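Local coordinates for protein Poly(Beta-D-mannuronate) lyase (Pseudopedobacter saltans, PDB 7O79) that probably cleaves the polymannuronate of alginate by beta-elimination, as a polysaccharide lyase of family 6 built on a parallel beta-helix, at residues 243-248 with 268-273; 219-224 with 239-244. All blocks are in the same frame, centred on the assembly; numbering follows the deposited sequence.

Contact 1. Residues 243-248 with 268-273; sequences EENFIF and VNNYVR
Strands 246-248 and 271-273 run parallel, 4.7 Å apart at closest approach and with their directions 8° apart, Phe246 beside Tyr271 and Ile247 beside Val272. Backbone bonds join them from Tyr271 N to Asn245 O, Ile247 N to Tyr271 O and Arg273 N to Ile247 O. Before these the chain turns at Glu244 and Asn269, both with positive phi, and Glu244 N reaches Val268 O at 3.1 Å. At this bend Asn245 and Asn270 line up as rungs of an asparagine ladder, a feature of parallel beta-helices. Their amides are nearly coplanar, 5° apart, and Asn270 OD1 is gripped twice, by Asn245 ND2 at 3.0 Å and Asn245 N at 3.1 Å, from opposite faces of its plane; Asn270 ND2 goes to Asn323 OD1 of the next coil. With an alanine here instead of Asn270, Asn245 N would probably lose its side-chain acceptor, Asn245 ND2 would keep its bond to Val220 O, and the ladder would be interrupted. On the inner face, Ile247 CD1 meets Val272 CG2 at 4.0 Å. Outside, the Tyr271 ring, its CG anti to the backbone N (chi1 -172°), brings CE2 to 3.8 Å from Phe248 CE1. A water links Glu244 OE1 to Asn269 ND2, while Asn269 OD1 accepts from Arg439 N and Ile440 N.

Contact 2. Residues 219-224 with 239-244; sequences KVIGNT and FNTIEE
Val220 and Ile242 sit side by side in two parallel strands, 219-221 and 241-243, whose axes come within 4.8 Å. Three backbone bonds join them: Val220 N gives to Thr241 O at 2.8 Å, Glu243 N to Val220 O at 2.9 Å, and Gly222 N to Glu243 O at 3.0 Å. Val220 O is shared, since it also accepts from the side-chain amide of Asn245, while Ile242 O is taken by Asn270 ND2 from the following coil. Further along, Asn223 is tied to the preceding coil, its OD1 receiving Asn198 N and its ND2 giving to Ile195 O. On the side of Lys219 and Thr241, one water collects three polar groups: it accepts from Lys219 NZ at 3.1 Å, donates to Phe239 O, and lies 2.7 Å from Thr241 OG1. The lysine chain bends repeatedly beyond CG, bringing its CD across Thr241 CB at 3.7 Å before the ammonium reaches this water. With CG1 anti to the carbonyl carbon (chi1 -47°) and a second bend at chi2, Ile221 places CD1 against both Thr241 CG2, at 3.8 Å, and Glu243 CB. The opposite face carries Val220 CB against Ile242 CG1, an aliphatic pair turned to the interior. Such in-register stacking of like positions, with aliphatic residues lining the interior and a mixed outer face, is the hallmark of the right-handed parallel beta-helix of the pectate lyase-like clan.

How the contacts relate
The two contacts lie on three successive strands of the same wall of the beta-helix, 219-226, 241-248 and 266-273, and their centres are about 9 Å apart. The middle strand belongs to both: contact 2 uses its beginning and contact 1 its end, with Glu243 and Glu244 common to the two. Along the chain the order is 219-224, 239-244, 243-248 and 268-273, so each pairing adds one coil to the stack. A hydrogen bond probably joins the contacts directly, as Phe246 N lies 2.8 Å from Asn223 O. The asparagine row, Asn223, Asn245 and Asn270, continues through all three coils of the lyase scaffold, with Asn245 OD1 accepting from Asn223 N.

Contact 1. Residues 243-248 with 268-273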
ATOM      1  N   GLU A 243      -6.682  -8.332  -4.790  1.00 21.17           N
ATOM      2  CA  GLU A 243      -7.895  -9.137  -4.886  1.00 26.02           C
ATOM      3  C   GLU A 243      -8.957  -8.662  -3.917  1.00 20.67           C
ATOM      4  O   GLU A 243      -8.650  -8.281  -2.790  1.00 24.65           O
ATOM      5  CB  GLU A 243      -7.625 -10.623  -4.609  1.00 23.19           C
ATOM      6  CG  GLU A 243      -6.764 -11.280  -5.650  1.00 26.77           C
ATOM      7  CD  GLU A 243      -6.522 -12.756  -5.372  1.00 28.41           C
ATOM      8  OE1 GLU A 243      -6.052 -13.449  -6.305  1.00 35.04           O
ATOM      9  OE2 GLU A 243      -6.743 -13.196  -4.219  1.00 30.09           O
ATOM     10  N   GLU A 244     -10.207  -8.711  -4.372  1.00 22.01           N
ATOM     11  CA  GLU A 244     -11.387  -8.538  -3.521  1.00 23.00           C
ATOM     12  C   GLU A 244     -11.434  -7.179  -2.838  1.00 23.71           C
ATOM     13  O   GLU A 244     -12.005  -7.049  -1.750  1.00 25.30           O
ATOM     14  CB  GLU A 244     -11.496  -9.668  -2.494  1.00 24.85           C
ATOM     15  CG  GLU A 244     -11.823 -11.015  -3.136  1.00 32.23           C
ATOM     16  CD  GLU A 244     -11.347 -12.194  -2.307  1.00 37.56           C
ATOM     17  OE1 GLU A 244     -10.599 -13.032  -2.845  1.00 42.87           O
ATOM     18  OE2 GLU A 244     -11.716 -12.279  -1.117  1.00 39.29           O
ATOM     19  N   ASN A 245     -10.863  -6.156  -3.479  1.00 20.42           N
ATOM     20  CA  ASN A 245     -10.905  -4.798  -2.957  1.00 22.81           C
ATOM     21  C   ASN A 245     -12.128  -4.072  -3.501  1.00 20.48           C
ATOM     22  O   ASN A 245     -12.692  -4.447  -4.529  1.00 24.37           O
ATOM     23  CB  ASN A 245      -9.641  -4.007  -3.325  1.00 19.31           C
ATOM     24  CG  ASN A 245      -8.375  -4.643  -2.788  1.00 22.12           C
ATOM     25  OD1 ASN A 245      -8.062  -4.504  -1.604  1.00 19.16           O
ATOM     26  ND2 ASN A 245      -7.631  -5.345  -3.657  1.00 19.87           N
ATOM     27  N   PHE A 246     -12.545  -3.033  -2.784  1.00 21.67           N
ATOM     28  CA  PHE A 246     -13.659  -2.189  -3.189  1.00 26.25           C
ATOM     29  C   PHE A 246     -13.149  -0.765  -3.293  1.00 24.76           C
ATOM     30  O   PHE A 246     -12.661  -0.206  -2.309  1.00 25.81           O
ATOM     31  CB  PHE A 246     -14.811  -2.249  -2.191  1.00 25.90           C
ATOM     32  CG  PHE A 246     -15.531  -3.566  -2.155  1.00 26.74           C
ATOM     33  CD1 PHE A 246     -16.648  -3.782  -2.949  1.00 30.16           C
ATOM     34  CD2 PHE A 246     -15.132  -4.568  -1.275  1.00 28.83           C
ATOM     35  CE1 PHE A 246     -17.332  -4.987  -2.901  1.00 26.27           C
ATOM     36  CE2 PHE A 246     -15.819  -5.782  -1.228  1.00 33.96           C
ATOM     37  CZ  PHE A 246     -16.922  -5.977  -2.039  1.00 33.32           C
ATOM     38  N   ILE A 247     -13.264  -0.176  -4.471  1.00 22.84           N
ATOM     39  CA  ILE A 247     -12.860   1.209  -4.662  1.00 24.37           C
ATOM     40  C   ILE A 247     -14.125   1.974  -5.042  1.00 23.88           C
ATOM     41  O   ILE A 247     -14.626   1.854  -6.163  1.00 25.28           O
ATOM     42  CB  ILE A 247     -11.744   1.348  -5.706  1.00 22.62           C
ATOM     43  CG1 ILE A 247     -10.539   0.512  -5.258  1.00 20.11           C
ATOM     44  CG2 ILE A 247     -11.327   2.811  -5.887  1.00 23.70           C
ATOM     45  CD1 ILE A 247      -9.354   0.575  -6.191  1.00 22.31           C
ATOM     46  N   PHE A 248     -14.664   2.735  -4.082  1.00 27.46           N
ATOM     47  CA  PHE A 248     -15.846   3.575  -4.278  1.00 27.65           C
ATOM     48  C   PHE A 248     -15.351   5.011  -4.391  1.00 24.84           C
ATOM     49  O   PHE A 248     -15.215   5.716  -3.395  1.00 28.70           O
ATOM     50  CB  PHE A 248     -16.839   3.433  -3.128  1.00 27.58           C
ATOM     51  CG  PHE A 248     -17.383   2.046  -2.953  1.00 27.95           C
ATOM     52  CD1 PHE A 248     -18.370   1.563  -3.792  1.00 31.17           C
ATOM     53  CD2 PHE A 248     -16.938   1.239  -1.919  1.00 33.85           C
ATOM     54  CE1 PHE A 248     -18.880   0.280  -3.638  1.00 34.18           C
ATOM     55  CE2 PHE A 248     -17.454  -0.048  -1.752  1.00 34.75           C
ATOM     56  CZ  PHE A 248     -18.434  -0.522  -2.617  1.00 32.21           C
ATOM     57  N   VAL A 268      -7.807  -9.892  -9.261  1.00 22.86           N
ATOM     58  CA  VAL A 268      -9.043 -10.673  -9.375  1.00 23.77           C
ATOM     59  C   VAL A 268     -10.062 -10.191  -8.354  1.00 22.15           C
ATOM     60  O   VAL A 268      -9.708  -9.838  -7.224  1.00 21.17           O
ATOM     61  CB  VAL A 268      -8.779 -12.185  -9.184  1.00 25.94           C
ATOM     62  CG1 VAL A 268     -10.019 -12.990  -9.550  1.00 29.08           C
ATOM     63  CG2 VAL A 268      -7.582 -12.634 -10.040  1.00 23.02           C
ATOM     64  N   ASN A 269     -11.343 -10.196  -8.755  1.00 25.66           N
ATOM     65  CA  ASN A 269     -12.475  -9.945  -7.860  1.00 24.34           C
ATOM     66  C   ASN A 269     -12.443  -8.563  -7.220  1.00 24.37           C
ATOM     67  O   ASN A 269     -12.925  -8.386  -6.096  1.00 23.70           O
ATOM     68  CB  ASN A 269     -12.577 -11.029  -6.785  1.00 29.18           C
ATOM     69  CG  ASN A 269     -12.969 -12.374  -7.368  1.00 35.29           C
ATOM     70  OD1 ASN A 269     -13.896 -12.452  -8.176  1.00 30.50           O
ATOM     71  ND2 ASN A 269     -12.260 -13.430  -6.982  1.00 31.38           N
ATOM     72  N   ASN A 270     -11.923  -7.566  -7.934  1.00 21.04           N
ATOM     73  CA  ASN A 270     -11.962  -6.182  -7.471  1.00 22.47           C
ATOM     74  C   ASN A 270     -13.181  -5.452  -8.028  1.00 21.13           C
ATOM     75  O   ASN A 270     -13.550  -5.623  -9.190  1.00 22.95           O
ATOM     76  CB  ASN A 270     -10.674  -5.442  -7.864  1.00 21.62           C
ATOM     77  CG  ASN A 270      -9.426  -6.133  -7.307  1.00 21.49           C
ATOM     78  OD1 ASN A 270      -9.178  -6.088  -6.104  1.00 21.41           O
ATOM     79  ND2 ASN A 270      -8.677  -6.809  -8.169  1.00 19.79           N
ATOM     80  N   TYR A 271     -13.792  -4.623  -7.191  1.00 22.67           N
ATOM     81  CA  TYR A 271     -14.948  -3.813  -7.571  1.00 25.58           C
ATOM     82  C   TYR A 271     -14.567  -2.336  -7.526  1.00 22.72           C
ATOM     83  O   TYR A 271     -14.332  -1.786  -6.444  1.00 26.11           O
ATOM     84  CB  TYR A 271     -16.116  -4.102  -6.642  1.00 22.17           C
ATOM     85  CG  TYR A 271     -17.412  -3.453  -7.059  1.00 25.26           C
ATOM     86  CD1 TYR A 271     -18.279  -4.111  -7.918  1.00 24.40           C
ATOM     87  CD2 TYR A 271     -17.797  -2.223  -6.552  1.00 28.85           C
ATOM     88  CE1 TYR A 271     -19.472  -3.556  -8.293  1.00 31.20           C
ATOM     89  CE2 TYR A 271     -19.003  -1.651  -6.922  1.00 30.81           C
ATOM     90  CZ  TYR A 271     -19.832  -2.328  -7.802  1.00 26.65           C
ATOM     91  OH  TYR A 271     -21.029  -1.799  -8.190  1.00 30.52           O
ATOM     92  N   VAL A 272     -14.516  -1.695  -8.692  1.00 24.25           N
ATOM     93  CA  VAL A 272     -14.122  -0.293  -8.821  1.00 23.16           C
ATOM     94  C   VAL A 272     -15.272   0.462  -9.471  1.00 26.36           C
ATOM     95  O   VAL A 272     -15.778   0.040 -10.520  1.00 24.12           O
ATOM     96  CB  VAL A 272     -12.834  -0.139  -9.655  1.00 24.76           C
ATOM     97  CG1 VAL A 272     -12.436   1.326  -9.781  1.00 22.44           C
ATOM     98  CG2 VAL A 272     -11.702  -0.963  -9.033  1.00 22.08           C
ATOM     99  N   ARG A 273     -15.677   1.578  -8.864  1.00 24.59           N
ATOM    100  CA  ARG A 273     -16.731   2.358  -9.486  1.00 27.17           C
ATOM    101  C   ARG A 273     -16.625   3.828  -9.111  1.00 26.10           C
ATOM    102  O   ARG A 273     -16.134   4.186  -8.037  1.00 24.72           O
ATOM    103  CB  ARG A 273     -18.110   1.787  -9.137  1.00 26.98           C
ATOM    104  CG  ARG A 273     -18.481   1.820  -7.667  1.00 28.35           C
ATOM    105  CD  ARG A 273     -20.005   1.736  -7.506  1.00 30.94           C
ATOM    106  NE  ARG A 273     -20.659   2.704  -8.378  1.00 29.47           N
ATOM    107  CZ  ARG A 273     -21.522   2.417  -9.352  1.00 35.06           C
ATOM    108  NH1 ARG A 273     -21.865   1.157  -9.605  1.00 34.45           N
ATOM    109  NH2 ARG A 273     -22.042   3.411 -10.083  1.00 32.44           N
TER
HETATM  110  O   HOH W   1      -9.965 -13.493  -5.405  1.00 31.42           O
HETATM  111  O   HOH W   2     -14.780  -6.859  -4.539  1.00 31.29           O

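Contact 2. Residues 219-224 with 239-244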
ATOM      1  N   LYS A 219       0.308  -9.005  -0.735  1.00 22.04           N
ATOM      2  CA  LYS A 219      -1.121  -9.227  -0.809  1.00 22.91           C
ATOM      3  C   LYS A 219      -1.950  -8.006  -0.416  1.00 21.02           C
ATOM      4  O   LYS A 219      -1.942  -7.606   0.713  1.00 20.69           O
ATOM      5  CB  LYS A 219      -1.521 -10.374   0.093  1.00 21.66           C
ATOM      6  CG  LYS A 219      -0.626 -11.573   0.016  1.00 27.14           C
ATOM      7  CD  LYS A 219      -0.803 -12.200  -1.329  1.00 31.66           C
ATOM      8  CE  LYS A 219      -0.695 -13.701  -1.319  1.00 33.36           C
ATOM      9  NZ  LYS A 219       0.547 -14.070  -2.003  1.00 40.37           N
ATOM     10  N   VAL A 220      -2.716  -7.487  -1.358  1.00 19.15           N
ATOM     11  CA  VAL A 220      -3.601  -6.354  -1.163  1.00 17.57           C
ATOM     12  C   VAL A 220      -4.994  -6.965  -1.338  1.00 22.15           C
ATOM     13  O   VAL A 220      -5.447  -7.138  -2.424  1.00 20.54           O
ATOM     14  CB  VAL A 220      -3.298  -5.226  -2.140  1.00 19.20           C
ATOM     15  CG1 VAL A 220      -4.166  -4.049  -1.844  1.00 18.91           C
ATOM     16  CG2 VAL A 220      -1.859  -4.810  -2.010  1.00 20.34           C
ATOM     17  N   ILE A 221      -5.630  -7.279  -0.213  1.00 20.91           N
ATOM     18  CA  ILE A 221      -6.826  -8.129  -0.167  1.00 21.91           C
ATOM     19  C   ILE A 221      -7.928  -7.442   0.624  1.00 22.78           C
ATOM     20  O   ILE A 221      -7.702  -7.014   1.759  1.00 20.49           O
ATOM     21  CB  ILE A 221      -6.546  -9.494   0.492  1.00 21.47           C
ATOM     22  CG1 ILE A 221      -5.284 -10.160  -0.035  1.00 29.34           C
ATOM     23  CG2 ILE A 221      -7.742 -10.428   0.304  1.00 26.17           C
ATOM     24  CD1 ILE A 221      -5.296 -10.314  -1.521  1.00 25.86           C
ATOM     25  N   GLY A 222      -9.122  -7.356   0.038  1.00 23.07           N
ATOM     26  CA  GLY A 222     -10.316  -7.040   0.814  1.00 23.12           C
ATOM     27  C   GLY A 222     -10.330  -5.682   1.478  1.00 22.08           C
ATOM     28  O   GLY A 222     -10.975  -5.520   2.515  1.00 24.59           O
ATOM     29  N   ASN A 223      -9.654  -4.697   0.904  1.00 23.13           N
ATOM     30  CA  ASN A 223      -9.670  -3.330   1.402  1.00 22.87           C
ATOM     31  C   ASN A 223     -10.809  -2.537   0.761  1.00 22.26           C
ATOM     32  O   ASN A 223     -11.210  -2.797  -0.377  1.00 21.77           O
ATOM     33  CB  ASN A 223      -8.345  -2.642   1.091  1.00 18.73           C
ATOM     34  CG  ASN A 223      -7.166  -3.341   1.741  1.00 23.12           C
ATOM     35  OD1 ASN A 223      -6.914  -3.185   2.942  1.00 19.59           O
ATOM     36  ND2 ASN A 223      -6.461  -4.151   0.957  1.00 20.11           N
ATOM     37  N   THR A 224     -11.292  -1.532   1.483  1.00 22.26           N
ATOM     38  CA  THR A 224     -12.322  -0.626   0.981  1.00 22.82           C
ATOM     39  C   THR A 224     -11.723   0.772   0.896  1.00 23.37           C
ATOM     40  O   THR A 224     -11.243   1.304   1.903  1.00 22.96           O
ATOM     41  CB  THR A 224     -13.557  -0.654   1.896  1.00 25.08           C
ATOM     42  OG1 THR A 224     -14.199  -1.929   1.785  1.00 28.20           O
ATOM     43  CG2 THR A 224     -14.557   0.420   1.490  1.00 28.09           C
ATOM     44  N   PHE A 239       4.823 -10.569  -9.200  1.00 23.84           N
ATOM     45  CA  PHE A 239       3.997 -11.547  -8.471  1.00 24.27           C
ATOM     46  C   PHE A 239       3.284 -10.919  -7.267  1.00 22.14           C
ATOM     47  O   PHE A 239       3.328 -11.426  -6.143  1.00 21.82           O
ATOM     48  CB  PHE A 239       4.831 -12.762  -8.048  1.00 22.05           C
ATOM     49  CG  PHE A 239       5.806 -13.213  -9.100  1.00 24.60           C
ATOM     50  CD1 PHE A 239       5.367 -13.933 -10.200  1.00 27.27           C
ATOM     51  CD2 PHE A 239       7.158 -12.947  -8.980  1.00 23.99           C
ATOM     52  CE1 PHE A 239       6.260 -14.345 -11.175  1.00 29.55           C
ATOM     53  CE2 PHE A 239       8.047 -13.360  -9.946  1.00 27.69           C
ATOM     54  CZ  PHE A 239       7.600 -14.061 -11.040  1.00 25.41           C
ATOM     55  N   ASN A 240       2.604  -9.802  -7.505  1.00 20.06           N
ATOM     56  CA  ASN A 240       1.786  -9.212  -6.460  1.00 20.66           C
ATOM     57  C   ASN A 240       0.328  -9.604  -6.648  1.00 18.75           C
ATOM     58  O   ASN A 240      -0.103  -9.938  -7.750  1.00 20.32           O
ATOM     59  CB  ASN A 240       1.944  -7.694  -6.430  1.00 16.75           C
ATOM     60  CG  ASN A 240       3.278  -7.284  -5.832  1.00 20.03           C
ATOM     61  OD1 ASN A 240       3.652  -7.760  -4.748  1.00 21.35           O
ATOM     62  ND2 ASN A 240       4.022  -6.446  -6.546  1.00 17.51           N
ATOM     63  N   THR A 241      -0.417  -9.594  -5.545  1.00 21.84           N
ATOM     64  CA  THR A 241      -1.815 -10.013  -5.539  1.00 22.38           C
ATOM     65  C   THR A 241      -2.684  -8.855  -5.077  1.00 20.12           C
ATOM     66  O   THR A 241      -2.477  -8.303  -3.990  1.00 20.87           O
ATOM     67  CB  THR A 241      -2.031 -11.241  -4.653  1.00 21.91           C
ATOM     68  OG1 THR A 241      -1.317 -12.357  -5.195  1.00 25.03           O
ATOM     69  CG2 THR A 241      -3.511 -11.592  -4.572  1.00 22.76           C
ATOM     70  N   ILE A 242      -3.649  -8.480  -5.912  1.00 21.98           N
ATOM     71  CA  ILE A 242      -4.587  -7.402  -5.614  1.00 20.18           C
ATOM     72  C   ILE A 242      -5.968  -7.993  -5.863  1.00 21.96           C
ATOM     73  O   ILE A 242      -6.375  -8.162  -7.015  1.00 23.87           O
ATOM     74  CB  ILE A 242      -4.331  -6.156  -6.471  1.00 19.50           C
ATOM     75  CG1 ILE A 242      -2.894  -5.674  -6.239  1.00 18.20           C
ATOM     76  CG2 ILE A 242      -5.287  -5.026  -6.087  1.00 17.63           C
ATOM     77  CD1 ILE A 242      -2.496  -4.504  -7.091  1.00 17.26           C
ATOM     78  N   GLU A 243      -6.682  -8.332  -4.790  1.00 21.17           N
ATOM     79  CA  GLU A 243      -7.895  -9.137  -4.886  1.00 26.02           C
ATOM     80  C   GLU A 243      -8.957  -8.662  -3.917  1.00 20.67           C
ATOM     81  O   GLU A 243      -8.650  -8.281  -2.790  1.00 24.65           O
ATOM     82  CB  GLU A 243      -7.625 -10.623  -4.609  1.00 23.19           C
ATOM     83  CG  GLU A 243      -6.764 -11.280  -5.650  1.00 26.77           C
ATOM     84  CD  GLU A 243      -6.522 -12.756  -5.372  1.00 28.41           C
ATOM     85  OE1 GLU A 243      -6.052 -13.449  -6.305  1.00 35.04           O
ATOM     86  OE2 GLU A 243      -6.743 -13.196  -4.219  1.00 30.09           O
ATOM     87  N   GLU A 244     -10.207  -8.711  -4.372  1.00 22.01           N
ATOM     88  CA  GLU A 244     -11.387  -8.538  -3.521  1.00 23.00           C
ATOM     89  C   GLU A 244     -11.434  -7.179  -2.838  1.00 23.71           C
ATOM     90  O   GLU A 244     -12.005  -7.049  -1.750  1.00 25.30           O
ATOM     91  CB  GLU A 244     -11.496  -9.668  -2.494  1.00 24.85           C
ATOM     92  CG  GLU A 244     -11.823 -11.015  -3.136  1.00 32.23           C
ATOM     93  CD  GLU A 244     -11.347 -12.194  -2.307  1.00 37.56           C
ATOM     94  OE1 GLU A 244     -10.599 -13.032  -2.845  1.00 42.87           O
ATOM     95  OE2 GLU A 244     -11.716 -12.279  -1.117  1.00 39.29           O
TER
HETATM   96  O   HOH W   3       1.316 -12.481  -4.578  1.00 24.51           O